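Side-chain contact in high-potential iron-sulfur protein (Rhodoferax fermentans, PDB 1HLQ), which carries electrons in anaerobic photosynthetic electron transport through a high-potential [4Fe-4S] cluster, linking the cytochrome bc1 complex and a membrane-bound c-type tetraheme cytochrome: residues G16-A19 against K23-K26. Numbering follows the deposited sequence.
Sequences GYVA and KADK. With SO4 (sulfate ion), chain E; SO4 (sulfate ion), chain D.
Val18 points both of its methyl groups at the backbone joining Lys23 to Ala24, and every direct contact between the segments runs through this side chain. CG1, set beside its own backbone N and opposite the carbonyl carbon (chi1 -75°), rests 3.7 Å from Lys23 O. The other branch turns to the next residue, CG2 lying 3.8 Å from Ala24 CA and 4.1 Å from Ala24 CB, so both methyls lie over one face of the peptide link. Lys23 starts out toward the 16-19 segment, but its chain then leads away and bends at its last torsion, where NZ donates to O1 of the chain E sulfate at 2.7 Å, an ion probably from the crystallisation liquor. One water ties the backbones together, donating a hydrogen bond to Gly16 O at 2.8 Å and accepting one from Asp25 N at 2.9 Å. With an alanine at Val18 both methyls go, which would probably open a gap over the Lys23-Ala24 peptide and leave the water as the main link. Val18 is also hydrogen-bonded through its backbone to Trp67. The contact lies where a surface loop turns back on itself, just after the Schellman motif at Gly16 that ends helix 10-14, beside Tyr17, which lines the iron-sulfur cluster pocket of this HiPIP fold.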
loop_
_atom_site.group_PDB
_atom_site.type_symbol
_atom_site.label_atom_id
_atom_site.label_comp_id
_atom_site.label_asym_id
_atom_site.label_seq_id
_atom_site.Cartn_x
_atom_site.Cartn_y
_atom_site.Cartn_z
ATOM N N GLY A 16 4.830 7.503 -6.975
ATOM C CA GLY A 16 4.814 8.677 -7.843
ATOM C C GLY A 16 3.591 9.548 -7.623
ATOM O O GLY A 16 3.087 10.182 -8.550
ATOM N N TYR A 17 3.060 9.591 -6.394
ATOM C CA TYR A 17 1.865 10.376 -6.140
ATOM C C TYR A 17 2.098 11.868 -6.354
ATOM O O TYR A 17 3.084 12.446 -5.910
ATOM C CB TYR A 17 1.398 10.178 -4.684
ATOM C CG TYR A 17 0.258 11.099 -4.301
ATOM C CD1 TYR A 17 -1.065 10.811 -4.583
ATOM C CD2 TYR A 17 0.522 12.282 -3.610
ATOM C CE1 TYR A 17 -2.077 11.701 -4.264
ATOM C CE2 TYR A 17 -0.475 13.177 -3.274
ATOM C CZ TYR A 17 -1.783 12.863 -3.576
ATOM O OH TYR A 17 -2.808 13.725 -3.246
ATOM N N VAL A 18 1.115 12.478 -7.012
ATOM C CA VAL A 18 1.098 13.927 -7.187
ATOM C C VAL A 18 -0.297 14.392 -6.789
ATOM O O VAL A 18 -1.303 13.731 -7.045
ATOM C CB VAL A 18 1.453 14.423 -8.595
ATOM C CG1 VAL A 18 2.950 14.313 -8.856
ATOM C CG2 VAL A 18 0.640 13.687 -9.638
ATOM N N ALA A 19 -0.369 15.604 -6.214
ATOM C CA ALA A 19 -1.644 16.170 -5.849
ATOM C C ALA A 19 -2.419 16.698 -7.052
ATOM O O ALA A 19 -3.619 16.926 -6.915
ATOM C CB ALA A 19 -1.491 17.293 -4.833
ATOM N N LYS A 23 0.678 17.138 -13.263
ATOM C CA LYS A 23 2.052 17.274 -12.841
ATOM C C LYS A 23 2.703 15.921 -12.633
ATOM O O LYS A 23 3.803 15.809 -12.112
ATOM C CB LYS A 23 2.145 18.137 -11.578
ATOM C CG LYS A 23 1.744 19.584 -11.889
ATOM C CD LYS A 23 2.054 20.534 -10.759
ATOM C CE LYS A 23 1.391 21.875 -11.062
ATOM N NZ LYS A 23 1.838 22.396 -12.383
ATOM N N ALA A 24 2.006 14.862 -13.051
ATOM C CA ALA A 24 2.544 13.519 -12.945
ATOM C C ALA A 24 3.829 13.382 -13.764
ATOM O O ALA A 24 4.008 14.107 -14.749
ATOM C CB ALA A 24 1.531 12.490 -13.438
ATOM N N ASP A 25 4.700 12.467 -13.371
ATOM C CA ASP A 25 5.938 12.276 -14.144
ATOM C C ASP A 25 5.626 11.398 -15.341
ATOM O O ASP A 25 5.746 10.174 -15.318
ATOM C CB ASP A 25 7.009 11.673 -13.259
ATOM C CG ASP A 25 8.355 11.540 -13.975
ATOM O OD1 ASP A 25 9.301 11.248 -13.226
ATOM O OD2 ASP A 25 8.412 11.713 -15.205
ATOM N N LYS A 26 5.286 12.035 -16.463
ATOM C CA LYS A 26 4.942 11.312 -17.677
ATOM C C LYS A 26 6.145 10.605 -18.295
ATOM O O LYS A 26 5.904 9.724 -19.112
ATOM C CB LYS A 26 4.294 12.270 -18.668
ATOM C CG LYS A 26 2.902 12.774 -18.292
ATOM C CD LYS A 26 2.407 13.584 -19.492
ATOM C CE LYS A 26 0.913 13.576 -19.633
ATOM N NZ LYS A 26 0.344 12.215 -19.840
HETATM S S SO4 E . 1.127 25.844 -12.784
HETATM O O1 SO4 E . 0.584 24.764 -11.898
HETATM O O2 SO4 E . 2.339 25.331 -13.504
HETATM O O3 SO4 E . 1.516 27.018 -11.944
HETATM O O4 SO4 E . 0.077 26.243 -13.777
HETATM S S SO4 D . -2.842 13.608 -21.615
HETATM O O1 SO4 D . -2.307 13.771 -20.225
HETATM O O2 SO4 D . -2.055 12.556 -22.319
HETATM O O3 SO4 D . -2.725 14.946 -22.286
HETATM O O4 SO4 D . -4.283 13.201 -21.562
HETATM O O HOH W 1 4.467 11.249 -10.754
#